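Putative NADPH-dependent oxidoreductase (Desulfitobacterium hafniense DCB-2, PDB 3DB2) is probably an NADPH-dependent oxidoreductase of the GFO/IDH/MocA type, inferred to bind its dinucleotide on a Rossmann-fold domain that is joined to a second, sheet-based domain. Local coordinates at residues Q107-D110 against Q111-E115; K142-G145 against E146-S149; Y254-F258 against S259-N263. One frame throughout, in Å; residues are numbered along the deposited sequence.

Contact 1 (Q107-D110 against Q111-E115); sequences QRID and QVIKE
Gln107 gives its backbone O to the N-H of Gln111, one turn further along the same helix, and the CB of Gln111 also rests near that oxygen. Arg108 follows suit with Val112: the N of Val112 lies 3.0 Å from the O of Arg108, with a nearly straight N-H (164°), and CB and CG1 of Val112 lean on the same carbonyl. The guanidinium of Arg108 turns off to helix 79-88, where its NH2 forms a salt bridge with Glu84. Ile109 faces inward. Its O accepts the N-H of Ile113, and CG1 of Ile113 crowds that O of Ile109 at 3.1 Å, because chi1 of -60° sets it beside its own N; between the side chains, CG2 of Ile109 meets CG1 of Ile113 loosely at 4.4 Å. Asp110 closes the walk. N of Lys114 bonds to its O at 2.9 Å, and the lysine chain runs over this oxygen, bends at chi3 and crosses the carboxylate at a slant, leaving NZ 3.8 Å from OD2 of Asp110, a long salt bridge. Ile109 and Ile113 both press on Phe120 of strand 120-123, while Asp110 and Lys114 face outward. These are i to i+4 backbone bonds along an amphipathic helix 103-116, the connecting helix of a beta-alpha-beta crossover in the Rossmann fold.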
loop_
_atom_site.group_PDB
_atom_site.type_symbol
_atom_site.label_atom_id
_atom_site.label_comp_id
_atom_site.label_asym_id
_atom_site.label_seq_id
_atom_site.Cartn_x
_atom_site.Cartn_y
_atom_site.Cartn_z
ATOM N N GLN C 107 27.817 0.031 13.134
ATOM C CA GLN C 107 29.061 0.772 12.875
ATOM C C GLN C 107 30.274 -0.044 13.306
ATOM O O GLN C 107 31.330 -0.038 12.682
ATOM C CB GLN C 107 29.023 2.112 13.618
ATOM C CG GLN C 107 28.098 3.109 12.952
ATOM C CD GLN C 107 27.931 4.397 13.732
ATOM O OE1 GLN C 107 27.991 4.442 14.964
ATOM N NE2 GLN C 107 27.699 5.468 12.971
ATOM N N ARG C 108 30.159 -0.783 14.404
ATOM C CA ARG C 108 31.290 -1.601 14.831
ATOM C C ARG C 108 31.594 -2.637 13.762
ATOM O O ARG C 108 32.749 -2.945 13.542
ATOM C CB ARG C 108 30.980 -2.265 16.172
ATOM C CG ARG C 108 31.325 -1.349 17.351
ATOM C CD ARG C 108 30.654 -1.817 18.632
ATOM N NE ARG C 108 31.083 -3.165 19.009
ATOM C CZ ARG C 108 30.536 -3.892 19.969
ATOM N NH1 ARG C 108 29.525 -3.381 20.665
ATOM N NH2 ARG C 108 30.990 -5.109 20.239
ATOM N N ILE C 109 30.562 -3.160 13.107
ATOM C CA ILE C 109 30.739 -4.246 12.163
ATOM C C ILE C 109 31.350 -3.711 10.881
ATOM O O ILE C 109 32.254 -4.269 10.265
ATOM C CB ILE C 109 29.394 -4.948 11.922
ATOM C CG1 ILE C 109 28.854 -5.658 13.163
ATOM C CG2 ILE C 109 29.501 -5.877 10.736
ATOM C CD1 ILE C 109 27.374 -5.973 13.063
ATOM N N ASP C 110 30.883 -2.558 10.414
ATOM C CA ASP C 110 31.518 -1.945 9.239
ATOM C C ASP C 110 33.000 -1.697 9.518
ATOM O O ASP C 110 33.871 -1.971 8.700
ATOM C CB ASP C 110 30.750 -0.678 8.897
ATOM C CG ASP C 110 31.096 -0.030 7.571
ATOM O OD1 ASP C 110 31.528 -0.722 6.629
ATOM O OD2 ASP C 110 30.935 1.212 7.479
ATOM N N GLN C 111 33.304 -1.215 10.715
ATOM C CA GLN C 111 34.685 -0.835 11.030
ATOM C C GLN C 111 35.637 -2.017 11.086
ATOM O O GLN C 111 36.743 -2.024 10.532
ATOM C CB GLN C 111 34.638 -0.111 12.374
ATOM C CG GLN C 111 36.031 0.029 12.977
ATOM C CD GLN C 111 36.788 1.229 12.442
ATOM O OE1 GLN C 111 36.380 1.855 11.462
ATOM N NE2 GLN C 111 37.903 1.524 13.117
ATOM N N VAL C 112 35.189 -3.077 11.773
ATOM C CA VAL C 112 36.079 -4.265 11.876
ATOM C C VAL C 112 36.255 -4.962 10.554
ATOM O O VAL C 112 37.304 -5.567 10.306
ATOM C CB VAL C 112 35.560 -5.192 12.986
ATOM C CG1 VAL C 112 34.382 -6.045 12.520
ATOM C CG2 VAL C 112 36.676 -6.103 13.517
ATOM N N ILE C 113 35.266 -4.921 9.651
ATOM C CA ILE C 113 35.437 -5.461 8.307
ATOM C C ILE C 113 36.396 -4.570 7.509
ATOM O O ILE C 113 37.283 -5.068 6.816
ATOM C CB ILE C 113 34.107 -5.593 7.556
ATOM C CG1 ILE C 113 33.096 -6.518 8.251
ATOM C CG2 ILE C 113 34.263 -6.031 6.100
ATOM C CD1 ILE C 113 33.545 -7.904 8.622
ATOM N N LYS C 114 36.245 -3.252 7.634
ATOM C CA LYS C 114 37.226 -2.364 7.005
ATOM C C LYS C 114 38.630 -2.696 7.501
ATOM O O LYS C 114 39.504 -3.014 6.688
ATOM C CB LYS C 114 36.829 -0.905 7.291
ATOM C CG LYS C 114 35.643 -0.413 6.473
ATOM C CD LYS C 114 35.133 0.977 6.793
ATOM C CE LYS C 114 34.843 1.210 8.261
ATOM N NZ LYS C 114 34.338 2.579 8.593
ATOM N N GLU C 115 38.813 -2.644 8.813
ATOM C CA GLU C 115 40.064 -2.954 9.480
ATOM C C GLU C 115 40.689 -4.259 8.970
ATOM O O GLU C 115 41.808 -4.292 8.456
ATOM C CB GLU C 115 39.906 -3.127 10.992
ATOM C CG GLU C 115 40.095 -1.887 11.820
ATOM C CD GLU C 115 39.229 -1.833 13.065
ATOM O OE1 GLU C 115 38.834 -2.899 13.576
ATOM O OE2 GLU C 115 38.944 -0.707 13.549
#

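Contact 2 (K142-G145 against E146-S149); sequences KEIG and EVSS
Lys142 leaves helix 130-140 with a positive phi of 70°, in a Schellman motif, and a type I beta turn from Lys142 to Gly145, closed by Gly145 N on Lys142 O (2.9 Å), then swings the chain round, so that Glu146 comes back beside the lysine. Gly145 has positive phi as well, and a CB there would run into the N of Glu146. The side chains of Lys142 and Glu146 slant across each other and meet through the lysine's methylenes: OE2 of Glu146 lies 3.3 Å from CD of Lys142 and 3.3 Å from its CE. The glutamate reaches them by folding back at chi2 (-75°), its CG standing beside its own N. The charged ends stay apart, with NZ of Lys142 4.4 Å from OE1 of Glu146, beyond a salt bridge. NZ instead bonds to the backbone O of Ile139 in the last turn of the helix. On the buried side Ile144 sends CD1 to CG2 of Val147, 4.1 Å away, and both side chains press on Ile139 and on Val245 of strand 240-247. The second subunit comes close here: its Tyr208 packs on Glu146 and hydrogen-bonds through OH to Val147 O. With an alanine at Glu146, the lysine is likely to lose the carboxylate that lies against its CD and CE, and with it the negative charge near its ammonium. Since no direct ion pair forms, the attraction between the two side chains is likely to be a modest, longer-range one, and the firmer hold on the ammonium is the carbonyl at the helix end, where a positive charge should suit the helix dipole.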
loop_
_atom_site.group_PDB
_atom_site.type_symbol
_atom_site.label_atom_id
_atom_site.label_comp_id
_atom_site.label_asym_id
_atom_site.label_seq_id
_atom_site.Cartn_x
_atom_site.Cartn_y
_atom_site.Cartn_z
ATOM N N LYS C 142 13.694 -1.204 -18.480
ATOM C CA LYS C 142 12.571 -0.320 -18.812
ATOM C C LYS C 142 11.454 -1.034 -19.561
ATOM O O LYS C 142 10.629 -0.432 -20.270
ATOM C CB LYS C 142 13.023 0.920 -19.604
ATOM C CG LYS C 142 14.149 1.719 -18.945
ATOM C CD LYS C 142 13.710 2.362 -17.655
ATOM C CE LYS C 142 14.822 2.857 -16.750
ATOM N NZ LYS C 142 14.991 1.927 -15.583
ATOM N N GLU C 143 11.372 -2.347 -19.388
ATOM C CA GLU C 143 10.353 -3.174 -20.020
ATOM C C GLU C 143 8.986 -2.651 -19.565
ATOM O O GLU C 143 8.015 -2.526 -20.328
ATOM C CB GLU C 143 10.522 -4.669 -19.746
ATOM C CG GLU C 143 9.543 -5.547 -20.516
ATOM C CD GLU C 143 9.486 -7.011 -20.135
ATOM O OE1 GLU C 143 10.475 -7.630 -19.687
ATOM O OE2 GLU C 143 8.397 -7.627 -20.281
ATOM N N ILE C 144 8.885 -2.294 -18.286
ATOM C CA ILE C 144 7.624 -1.794 -17.756
ATOM C C ILE C 144 7.513 -0.277 -17.804
ATOM O O ILE C 144 6.609 0.325 -17.238
ATOM C CB ILE C 144 7.488 -2.277 -16.297
ATOM C CG1 ILE C 144 8.510 -1.705 -15.318
ATOM C CG2 ILE C 144 7.506 -3.801 -16.320
ATOM C CD1 ILE C 144 8.065 -1.905 -13.856
ATOM N N GLY C 145 8.458 0.356 -18.480
ATOM C CA GLY C 145 8.578 1.792 -18.585
ATOM C C GLY C 145 9.284 2.259 -17.314
ATOM O O GLY C 145 10.057 1.435 -16.794
ATOM N N GLU C 146 8.979 3.469 -16.885
ATOM C CA GLU C 146 9.579 4.051 -15.693
ATOM C C GLU C 146 8.711 3.817 -14.449
ATOM O O GLU C 146 7.516 3.986 -14.476
ATOM C CB GLU C 146 9.780 5.548 -15.779
ATOM C CG GLU C 146 10.778 5.953 -16.872
ATOM C CD GLU C 146 12.218 5.684 -16.480
ATOM O OE1 GLU C 146 12.511 5.594 -15.268
ATOM O OE2 GLU C 146 13.085 5.557 -17.374
ATOM N N VAL C 147 9.377 3.459 -13.365
ATOM C CA VAL C 147 8.687 3.247 -12.097
ATOM C C VAL C 147 8.393 4.546 -11.370
ATOM O O VAL C 147 9.244 5.423 -11.221
ATOM C CB VAL C 147 9.519 2.412 -11.110
ATOM C CG1 VAL C 147 8.741 2.358 -9.768
ATOM C CG2 VAL C 147 9.808 1.046 -11.677
ATOM N N SER C 148 7.173 4.662 -10.869
ATOM C CA SER C 148 6.726 5.800 -10.075
ATOM C C SER C 148 6.764 5.428 -8.584
ATOM O O SER C 148 7.422 6.088 -7.791
ATOM C CB SER C 148 5.302 6.263 -10.401
ATOM O OG SER C 148 4.396 5.202 -10.674
ATOM N N SER C 149 6.052 4.347 -8.278
ATOM C CA SER C 149 5.930 3.914 -6.882
ATOM C C SER C 149 5.909 2.382 -6.775
ATOM O O SER C 149 5.657 1.653 -7.723
ATOM C CB SER C 149 4.678 4.496 -6.249
ATOM O OG SER C 149 3.485 4.017 -6.818
#

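Contact 3 (Y254-F258 against S259-N263); sequences YQLDF and SWWSN
Phe258 and Trp261 form the dense half of this turn. Their rings make an offset stack, the phenyl and five-membered indole ring having centroids 4.2 Å apart and planes at 18°. CE1 of Phe258 sits over the indole face, 3.3 Å from CD2 of Trp261, and CB of Trp261 lies over the centre of the phenyl face in a CH-pi contact. Leu256 meets the indole edge through CD2. In the backbone beside them, Trp261 N bonds to Phe258 O.

The other half is polar and more exposed, yet well bonded: N of Trp260 meets O of Asp257 at 3.0 Å, nearly straight (170°). With CG of Asp257 anti to its backbone N (chi1 -179°), OD1 accepts OG (2.6 Å) and N (3.1 Å) of Ser259, the latter an Asx turn; both donors come from one face of the carboxylate. OD2 of Asp257 lies at the indole edge of Trp260, near its plane, beside CD1, and that ring stacks with His270.

The turn leaves the end of strand 250-256. Phe258 packs on Phe241 of strand 240-247 and meets Phe154 of strand 147-155, while Trp261 reaches His185 of helix 183-194 and His302 of helix 302-316.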
loop_
_atom_site.group_PDB
_atom_site.type_symbol
_atom_site.label_atom_id
_atom_site.label_comp_id
_atom_site.label_asym_id
_atom_site.label_seq_id
_atom_site.Cartn_x
_atom_site.Cartn_y
_atom_site.Cartn_z
ATOM N N TYR C 254 3.388 -9.095 -7.466
ATOM C CA TYR C 254 4.056 -10.274 -6.934
ATOM C C TYR C 254 3.451 -10.640 -5.570
ATOM O O TYR C 254 3.220 -9.742 -4.751
ATOM C CB TYR C 254 5.538 -10.024 -6.769
ATOM C CG TYR C 254 6.386 -11.046 -6.067
ATOM C CD1 TYR C 254 6.700 -12.255 -6.677
ATOM C CD2 TYR C 254 6.903 -10.819 -4.789
ATOM C CE1 TYR C 254 7.476 -13.192 -6.029
ATOM C CE2 TYR C 254 7.696 -11.772 -4.154
ATOM C CZ TYR C 254 7.980 -12.959 -4.777
ATOM O OH TYR C 254 8.767 -13.935 -4.194
ATOM N N GLN C 255 3.219 -11.920 -5.387
ATOM C CA GLN C 255 2.764 -12.555 -4.173
ATOM C C GLN C 255 3.636 -13.763 -3.841
ATOM O O GLN C 255 3.898 -14.557 -4.736
ATOM C CB GLN C 255 1.311 -13.055 -4.291
ATOM C CG GLN C 255 0.234 -12.010 -4.151
ATOM C CD GLN C 255 -0.113 -11.634 -2.727
ATOM O OE1 GLN C 255 0.299 -12.282 -1.764
ATOM N NE2 GLN C 255 -0.886 -10.560 -2.538
ATOM N N LEU C 256 4.066 -13.897 -2.602
ATOM C CA LEU C 256 4.788 -15.107 -2.187
ATOM C C LEU C 256 4.125 -15.782 -1.001
ATOM O O LEU C 256 3.661 -15.070 -0.109
ATOM C CB LEU C 256 6.220 -14.725 -1.857
ATOM C CG LEU C 256 7.099 -15.790 -1.190
ATOM C CD1 LEU C 256 7.473 -16.827 -2.250
ATOM C CD2 LEU C 256 8.273 -15.094 -0.539
ATOM N N ASP C 257 4.075 -17.119 -0.984
ATOM C CA ASP C 257 3.648 -17.885 0.166
ATOM C C ASP C 257 4.878 -18.109 1.048
ATOM O O ASP C 257 5.654 -19.028 0.764
ATOM C CB ASP C 257 3.098 -19.255 -0.192
ATOM C CG ASP C 257 2.622 -20.037 1.011
ATOM O OD1 ASP C 257 2.754 -19.599 2.167
ATOM O OD2 ASP C 257 2.045 -21.121 0.751
ATOM N N PHE C 258 5.039 -17.256 2.044
ATOM C CA PHE C 258 6.233 -17.220 2.877
ATOM C C PHE C 258 6.443 -18.523 3.661
ATOM O O PHE C 258 7.527 -18.762 4.220
ATOM C CB PHE C 258 6.214 -16.004 3.839
ATOM C CG PHE C 258 7.624 -15.716 4.333
ATOM C CD1 PHE C 258 8.501 -14.986 3.555
ATOM C CD2 PHE C 258 8.061 -16.197 5.560
ATOM C CE1 PHE C 258 9.786 -14.737 4.009
ATOM C CE2 PHE C 258 9.347 -15.952 6.020
ATOM C CZ PHE C 258 10.212 -15.231 5.216
ATOM N N SER C 259 5.424 -19.354 3.702
ATOM C CA SER C 259 5.496 -20.635 4.402
ATOM C C SER C 259 6.475 -21.542 3.695
ATOM O O SER C 259 6.955 -22.492 4.347
ATOM C CB SER C 259 4.103 -21.241 4.553
ATOM O OG SER C 259 3.596 -21.755 3.349
ATOM N N TRP C 260 6.804 -21.272 2.439
ATOM C CA TRP C 260 7.809 -22.050 1.722
ATOM C C TRP C 260 9.201 -21.423 1.688
ATOM O O TRP C 260 10.076 -21.894 0.960
ATOM C CB TRP C 260 7.342 -22.313 0.274
ATOM C CG TRP C 260 6.184 -23.254 0.320
ATOM C CD1 TRP C 260 4.863 -22.974 0.545
ATOM C CD2 TRP C 260 6.305 -24.671 0.126
ATOM N NE1 TRP C 260 4.146 -24.159 0.497
ATOM C CE2 TRP C 260 5.001 -25.199 0.244
ATOM C CE3 TRP C 260 7.387 -25.522 -0.138
ATOM C CZ2 TRP C 260 4.803 -26.565 0.100
ATOM C CZ3 TRP C 260 7.161 -26.883 -0.276
ATOM C CH2 TRP C 260 5.864 -27.394 -0.155
ATOM N N TRP C 261 9.429 -20.395 2.466
ATOM C CA TRP C 261 10.711 -19.742 2.597
ATOM C C TRP C 261 11.859 -20.711 2.925
ATOM O O TRP C 261 12.902 -20.700 2.264
ATOM C CB TRP C 261 10.609 -18.683 3.680
ATOM C CG TRP C 261 11.768 -17.745 3.709
ATOM C CD1 TRP C 261 12.731 -17.735 4.680
ATOM C CD2 TRP C 261 12.117 -16.705 2.784
ATOM N NE1 TRP C 261 13.645 -16.754 4.408
ATOM C CE2 TRP C 261 13.304 -16.108 3.265
ATOM C CE3 TRP C 261 11.544 -16.218 1.603
ATOM C CZ2 TRP C 261 13.927 -15.055 2.610
ATOM C CZ3 TRP C 261 12.161 -15.171 0.946
ATOM C CH2 TRP C 261 13.342 -14.598 1.448
ATOM N N SER C 262 11.655 -21.546 3.937
ATOM C CA SER C 262 12.704 -22.469 4.377
ATOM C C SER C 262 13.043 -23.537 3.345
ATOM O O SER C 262 14.182 -24.008 3.255
ATOM C CB SER C 262 12.259 -23.062 5.736
ATOM O OG SER C 262 11.248 -24.041 5.522
ATOM N N ASN C 263 12.069 -23.922 2.530
ATOM C CA ASN C 263 12.237 -24.863 1.440
ATOM C C ASN C 263 12.840 -24.173 0.210
ATOM O O ASN C 263 12.188 -24.031 -0.818
ATOM C CB ASN C 263 10.872 -25.478 1.153
ATOM C CG ASN C 263 10.091 -25.695 2.446
ATOM O OD1 ASN C 263 9.511 -24.809 3.068
ATOM N ND2 ASN C 263 10.083 -26.939 2.891
#

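Overall arrangement
Contact 1 belongs to the Rossmann domain, contacts 2 and 3 to the large mixed sheet of the other domain. Contact 2 leads into strand 147-155 and contact 3 leaves strand 250-256; strand 240-247 lies between those two in the sheet. Their centres are 25 Å apart, their nearest atoms about 11 Å. Contact 1 is more remote, its centre 36 Å from that of contact 2 and 33 Å from that of contact 3. Contact 2 has the fuller share of the subunit interface; contact 3 reaches it through Gln255 alone. Contact 3 also nears the domain junction, Trp261 touching Ser125 and Ser126, just past the last Rossmann strand. In this family the active site generally lies between the domains.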